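PDB 7LKK: aminofutalosine deaminase from Helicobacter pylori, which deaminates aminofutalosine in the menaquinone pathway by metal-dependent hydrolysis, as a member of the amidohydrolase family. Local coordinates for residues A[265-270]-A[288-293]; A[27-32]-A[365-370]. All coordinates share one frame; numbering follows the deposited sequence.

Contact 1. Residues A[265-270]-A[288-293]. With EDO (1,2-ethanediol), chain H.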
loop_
_atom_site.group_PDB
_atom_site.type_symbol
_atom_site.label_atom_id
_atom_site.label_comp_id
_atom_site.label_asym_id
_atom_site.label_seq_id
_atom_site.Cartn_x
_atom_site.Cartn_y
_atom_site.Cartn_z
ATOM N N MET A 265 -19.656 -9.313 28.387
ATOM C CA MET A 265 -20.286 -10.552 27.936
ATOM C C MET A 265 -19.257 -11.634 27.639
ATOM O O MET A 265 -19.542 -12.824 27.813
ATOM C CB MET A 265 -21.128 -10.298 26.686
ATOM C CG MET A 265 -22.411 -9.525 26.914
ATOM S SD MET A 265 -23.486 -9.649 25.471
ATOM C CE MET A 265 -22.371 -9.094 24.182
ATOM N N PHE A 266 -18.071 -11.247 27.174
ATOM C CA PHE A 266 -17.029 -12.183 26.782
ATOM C C PHE A 266 -16.045 -12.471 27.910
ATOM O O PHE A 266 -14.950 -12.980 27.648
ATOM C CB PHE A 266 -16.288 -11.651 25.552
ATOM C CG PHE A 266 -17.186 -11.390 24.373
ATOM C CD1 PHE A 266 -17.400 -12.370 23.419
ATOM C CD2 PHE A 266 -17.821 -10.168 24.226
ATOM C CE1 PHE A 266 -18.230 -12.137 22.338
ATOM C CE2 PHE A 266 -18.654 -9.927 23.147
ATOM C CZ PHE A 266 -18.856 -10.912 22.201
ATOM N N LYS A 267 -16.418 -12.157 29.149
ATOM C CA LYS A 267 -15.549 -12.393 30.295
ATOM C C LYS A 267 -15.126 -13.855 30.369
ATOM O O LYS A 267 -15.955 -14.762 30.246
ATOM C CB LYS A 267 -16.265 -11.979 31.584
ATOM C CG LYS A 267 -15.507 -12.304 32.856
ATOM C CD LYS A 267 -16.028 -11.492 34.029
ATOM C CE LYS A 267 -16.472 -12.388 35.172
ATOM N NZ LYS A 267 -17.878 -12.851 34.997
ATOM N N ASP A 268 -13.828 -14.074 30.571
ATOM C CA ASP A 268 -13.234 -15.405 30.692
ATOM C C ASP A 268 -13.572 -16.279 29.483
ATOM O O ASP A 268 -14.134 -17.369 29.599
ATOM C CB ASP A 268 -13.673 -16.082 31.994
ATOM C CG ASP A 268 -13.324 -15.267 33.225
ATOM O OD1 ASP A 268 -14.234 -14.979 34.029
ATOM O OD2 ASP A 268 -12.139 -14.918 33.393
ATOM N N THR A 269 -13.204 -15.779 28.303
ATOM C CA THR A 269 -13.399 -16.495 27.051
ATOM C C THR A 269 -12.143 -16.360 26.200
ATOM O O THR A 269 -11.233 -15.591 26.512
ATOM C CB THR A 269 -14.613 -15.971 26.267
ATOM O OG1 THR A 269 -14.476 -14.559 26.061
ATOM C CG2 THR A 269 -15.913 -16.251 27.011
ATOM N N HIS A 270 -12.102 -17.134 25.117
ATOM C CA HIS A 270 -11.102 -16.986 24.059
ATOM C C HIS A 270 -11.804 -16.295 22.893
ATOM O O HIS A 270 -12.433 -16.942 22.055
ATOM C CB HIS A 270 -10.530 -18.347 23.666
ATOM C CG HIS A 270 -9.478 -18.288 22.600
ATOM N ND1 HIS A 270 -8.246 -18.893 22.740
ATOM C CD2 HIS A 270 -9.477 -17.718 21.371
ATOM C CE1 HIS A 270 -7.531 -18.689 21.648
ATOM N NE2 HIS A 270 -8.253 -17.975 20.804
ATOM N N LYS A 288 -8.688 -6.677 28.009
ATOM C CA LYS A 288 -7.595 -7.516 28.491
ATOM C C LYS A 288 -7.927 -8.151 29.835
ATOM O O LYS A 288 -7.733 -9.356 30.030
ATOM C CB LYS A 288 -6.316 -6.683 28.588
ATOM C CG LYS A 288 -5.246 -7.270 29.492
ATOM C CD LYS A 288 -4.152 -7.950 28.690
ATOM C CE LYS A 288 -2.915 -8.176 29.545
ATOM N NZ LYS A 288 -1.746 -8.634 28.746
ATOM N N SER A 289 -8.426 -7.352 30.782
ATOM C CA SER A 289 -8.651 -7.851 32.133
ATOM C C SER A 289 -9.893 -8.731 32.232
ATOM O O SER A 289 -9.912 -9.674 33.031
ATOM C CB SER A 289 -8.758 -6.684 33.116
ATOM O OG SER A 289 -9.880 -5.871 32.827
ATOM N N GLN A 290 -10.931 -8.448 31.445
ATOM C CA GLN A 290 -12.178 -9.201 31.546
ATOM C C GLN A 290 -12.157 -10.483 30.716
ATOM O O GLN A 290 -12.563 -11.543 31.199
ATOM C CB GLN A 290 -13.357 -8.321 31.122
ATOM C CG GLN A 290 -13.733 -7.247 32.132
ATOM C CD GLN A 290 -14.277 -7.825 33.427
ATOM O OE1 GLN A 290 -15.464 -8.127 33.535
ATOM N NE2 GLN A 290 -13.407 -7.979 34.419
ATOM N N VAL A 291 -11.676 -10.407 29.474
ATOM C CA VAL A 291 -11.738 -11.567 28.588
ATOM C C VAL A 291 -10.654 -12.587 28.934
ATOM O O VAL A 291 -10.834 -13.787 28.689
ATOM C CB VAL A 291 -11.653 -11.105 27.121
ATOM C CG1 VAL A 291 -11.670 -12.290 26.163
ATOM C CG2 VAL A 291 -12.801 -10.160 26.807
ATOM N N LYS A 292 -9.530 -12.133 29.499
ATOM C CA LYS A 292 -8.396 -12.966 29.907
ATOM C C LYS A 292 -7.621 -13.500 28.708
ATOM O O LYS A 292 -6.388 -13.428 28.683
ATOM C CB LYS A 292 -8.845 -14.142 30.783
ATOM C CG LYS A 292 -9.565 -13.775 32.066
ATOM C CD LYS A 292 -8.812 -12.760 32.899
ATOM C CE LYS A 292 -9.483 -12.583 34.255
ATOM N NZ LYS A 292 -10.929 -12.242 34.119
ATOM N N ASN A 293 -8.323 -14.046 27.715
ATOM C CA ASN A 293 -7.671 -14.550 26.512
ATOM C C ASN A 293 -8.193 -13.845 25.265
ATOM O O ASN A 293 -8.707 -14.491 24.345
ATOM C CB ASN A 293 -7.860 -16.064 26.399
ATOM C CG ASN A 293 -6.923 -16.837 27.312
ATOM O OD1 ASN A 293 -5.706 -16.824 27.126
ATOM N ND2 ASN A 293 -7.486 -17.507 28.311
HETATM C C1 EDO H . -15.180 -19.608 25.513
HETATM O O1 EDO H . -14.228 -19.092 24.575
HETATM C C2 EDO H . -15.130 -21.130 25.499
HETATM O O2 EDO H . -15.699 -21.613 24.277
#
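Val-291 packs between Phe-266 and Thr-269, and this is the close part of the contact. Val-291 CG1 is anti to the backbone N (chi1 178°), which sets that methyl 3.3 Å from Thr-269 O. Val-291 CG2, anti to the carbonyl carbon, meets Phe-266 CB at 4.0 Å. Behind it the valine rests on Phe-273.

Backbone bonds hold the same region. Asp-268 N gives a hydrogen bond of 2.9 Å to Gln-290 O, with an N-H...O angle of 159°. Lys-267 CA adds a CA-H...O contact to that same oxygen. Val-291 O is gripped by two donors, Thr-269 N at 3.1 Å and Asn-293 N at 2.7 Å. Thr-269 also forms a parallel bridge with Lys-292.

The segments belong to one beta-alpha-beta unit of the TIM barrel of this family: strand 269-275, helix 281-291 and strand 294-298. The contact pairs the start of the first strand with the end of the helix. Lys-292 is the first residue past the helix and has positive phi.

The solvent side is polar and looser. Asp-268 and Lys-292 run side by side and point the same way. Lys-292 NZ reaches Asp-268 OD2 at 3.0 Å in a salt bridge, on the syn side but 34° out of the carboxylate plane. Bends at chi2 and chi4 also bring Lys-292 NZ to Ser-289 O, 3.0 Å away, so the ammonium sits over the helix end. The chains of Lys-267 and Gln-290 cross at a slant, Lys-267 CD 3.4 Å from Gln-290 OE1. A 1,2-ethanediol, probably from the crystallisation liquor, takes a nearly straight bond from His-270 N to its O1 and also bonds to Ser-216 O.

Contact 2. Residues A[27-32]-A[365-370]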
loop_
_atom_site.group_PDB
_atom_site.type_symbol
_atom_site.label_atom_id
_atom_site.label_comp_id
_atom_site.label_asym_id
_atom_site.label_seq_id
_atom_site.Cartn_x
_atom_site.Cartn_y
_atom_site.Cartn_z
ATOM N N CYS A 27 10.053 -16.828 13.864
ATOM C CA CYS A 27 8.794 -16.229 14.305
ATOM C C CYS A 27 8.452 -16.628 15.738
ATOM O O CYS A 27 7.292 -16.867 16.079
ATOM C CB CYS A 27 7.651 -16.570 13.350
ATOM S SG CYS A 27 7.859 -15.829 11.719
ATOM N N ASN A 28 9.474 -16.724 16.582
ATOM C CA ASN A 28 9.214 -16.640 18.006
ATOM C C ASN A 28 9.023 -15.174 18.380
ATOM O O ASN A 28 9.225 -14.271 17.563
ATOM C CB ASN A 28 10.346 -17.288 18.810
ATOM C CG ASN A 28 11.732 -16.848 18.354
ATOM O OD1 ASN A 28 11.878 -15.909 17.573
ATOM N ND2 ASN A 28 12.756 -17.534 18.846
ATOM N N GLU A 29 8.622 -14.928 19.629
ATOM C CA GLU A 29 8.382 -13.549 20.038
ATOM C C GLU A 29 9.646 -12.706 19.935
ATOM O O GLU A 29 9.555 -11.487 19.763
ATOM C CB GLU A 29 7.822 -13.500 21.462
ATOM C CG GLU A 29 6.406 -14.058 21.610
ATOM C CD GLU A 29 5.381 -13.391 20.698
ATOM O OE1 GLU A 29 5.525 -12.188 20.396
ATOM O OE2 GLU A 29 4.422 -14.077 20.285
ATOM N N LYS A 30 10.822 -13.335 20.022
ATOM C CA LYS A 30 12.077 -12.645 19.754
ATOM C C LYS A 30 12.242 -12.302 18.277
ATOM O O LYS A 30 13.052 -11.431 17.943
ATOM C CB LYS A 30 13.251 -13.507 20.220
ATOM C CG LYS A 30 13.510 -13.439 21.710
ATOM C CD LYS A 30 14.571 -14.439 22.136
ATOM C CE LYS A 30 15.838 -14.306 21.307
ATOM N NZ LYS A 30 16.879 -15.287 21.730
ATOM N N CYS A 31 11.495 -12.973 17.393
ATOM C CA CYS A 31 11.600 -12.787 15.945
ATOM C C CYS A 31 13.013 -13.105 15.458
ATOM O O CYS A 31 13.645 -12.325 14.744
ATOM C CB CYS A 31 11.171 -11.374 15.541
ATOM S SG CYS A 31 10.312 -11.296 13.967
ATOM N N GLU A 32 13.501 -14.279 15.853
ATOM C CA GLU A 32 14.860 -14.693 15.533
ATOM C C GLU A 32 15.038 -14.913 14.036
ATOM O O GLU A 32 14.173 -15.487 13.367
ATOM C CB GLU A 32 15.202 -15.975 16.288
ATOM C CG GLU A 32 16.608 -16.026 16.842
ATOM C CD GLU A 32 16.784 -17.156 17.835
ATOM O OE1 GLU A 32 15.917 -17.298 18.721
ATOM O OE2 GLU A 32 17.778 -17.902 17.723
ATOM N N THR A 365 2.014 -14.482 11.719
ATOM C CA THR A 365 2.420 -15.850 12.009
ATOM C C THR A 365 2.022 -16.259 13.423
ATOM O O THR A 365 0.903 -16.734 13.642
ATOM C CB THR A 365 3.930 -16.022 11.803
ATOM O OG1 THR A 365 4.645 -15.088 12.622
ATOM C CG2 THR A 365 4.300 -15.796 10.338
ATOM N N ARG A 366 2.928 -16.062 14.387
ATOM C CA ARG A 366 2.733 -16.617 15.725
ATOM C C ARG A 366 1.474 -16.076 16.394
ATOM O O ARG A 366 0.726 -16.833 17.027
ATOM C CB ARG A 366 3.957 -16.325 16.592
ATOM C CG ARG A 366 3.949 -17.034 17.934
ATOM C CD ARG A 366 5.260 -16.830 18.679
ATOM N NE ARG A 366 5.414 -17.793 19.766
ATOM C CZ ARG A 366 4.918 -17.626 20.988
ATOM N NH1 ARG A 366 4.234 -16.529 21.286
ATOM N NH2 ARG A 366 5.105 -18.557 21.912
ATOM N N HIS A 367 1.218 -14.772 16.265
ATOM C CA HIS A 367 0.079 -14.176 16.957
ATOM C C HIS A 367 -1.241 -14.699 16.406
ATOM O O HIS A 367 -2.162 -15.003 17.172
ATOM C CB HIS A 367 0.144 -12.650 16.860
ATOM C CG HIS A 367 1.289 -12.048 17.614
ATOM N ND1 HIS A 367 1.465 -10.686 17.740
ATOM C CD2 HIS A 367 2.324 -12.622 18.273
ATOM C CE1 HIS A 367 2.555 -10.448 18.447
ATOM N NE2 HIS A 367 3.094 -11.607 18.784
ATOM N N GLY A 368 -1.355 -14.806 15.080
ATOM C CA GLY A 368 -2.566 -15.357 14.496
ATOM C C GLY A 368 -2.775 -16.813 14.861
ATOM O O GLY A 368 -3.909 -17.257 15.062
ATOM N N ALA A 369 -1.684 -17.578 14.948
ATOM C CA ALA A 369 -1.786 -18.965 15.391
ATOM C C ALA A 369 -2.328 -19.046 16.812
ATOM O O ALA A 369 -3.172 -19.898 17.113
ATOM C CB ALA A 369 -0.422 -19.650 15.300
ATOM N N LYS A 370 -1.852 -18.168 17.699
ATOM C CA LYS A 370 -2.366 -18.140 19.064
ATOM C C LYS A 370 -3.831 -17.725 19.097
ATOM O O LYS A 370 -4.616 -18.258 19.889
ATOM C CB LYS A 370 -1.526 -17.195 19.920
ATOM C CG LYS A 370 -0.188 -17.772 20.367
ATOM C CD LYS A 370 -0.315 -19.221 20.817
ATOM C CE LYS A 370 0.423 -20.170 19.881
ATOM N NZ LYS A 370 0.885 -21.397 20.587
#
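Cys-27 and Arg-366 bring the two backbones nearest, their CA atoms 6.2 Å apart, where a loop with a type I turn from Asn-28 to Cys-31 meets the first turn of helix 366-371. Glu-29 carries the polar side of the contact. Its chain bends at chi2 (-56°), which brings the carboxylate to the helix. Glu-29 OE1 uses its syn lone pair to accept from His-367 NE2 at 3.0 Å. The bond is nearly straight, carboxylate and ring are almost coplanar, and the carboxylate lies at the ring edge. Glu-29 OE2 takes Arg-366 NH1 at 2.7 Å through its anti lone pair, in a salt bridge. The carboxylate and guanidinium planes stand 84° apart, and the bond is bent, 22° out of the guanidinium plane. The arginine is extended from CG to NE and passes Cys-27 O, with Arg-366 CD 3.3 Å from that oxygen. Cys-27 O is buried with no polar partner in the model. Deeper in, Cys-27 SG lies 3.8 Å from Thr-365 CG2, and Cys-27 also packs on Leu-361 and Pro-73.

The contact ties the loop between strands 23-25 and 33-34 to a helix late in the amidohydrolase chain. Arg-366 NE has a second acid, Glu-378. His-367 ND1 bonds to Val-323 O, so both ring nitrogens face acceptors; the imidazole is probably doubly protonated and positively charged, with Glu-29 favouring that state.

Contact 1 is local, with 17 residues between its segments, and is nested within the long loop closed by contact 2. Their centres are 22 Å apart, yet the two meet directly: His-270 CE1 packs 3.4 Å from Lys-370 O, and His-270 NE2 bonds to Ala-371 O, one residue beyond contact 2. Neither lies in the active site. In contact 1 the side chain of Phe-266 is about 9 Å from that of the iron ligand His-221, and about 14 Å from both the iron and the bound methylthio-coformycin. Strand 269-275 runs from contact 1 to His-275 in the inhibitor pocket. Contact 2 lies away from these sites.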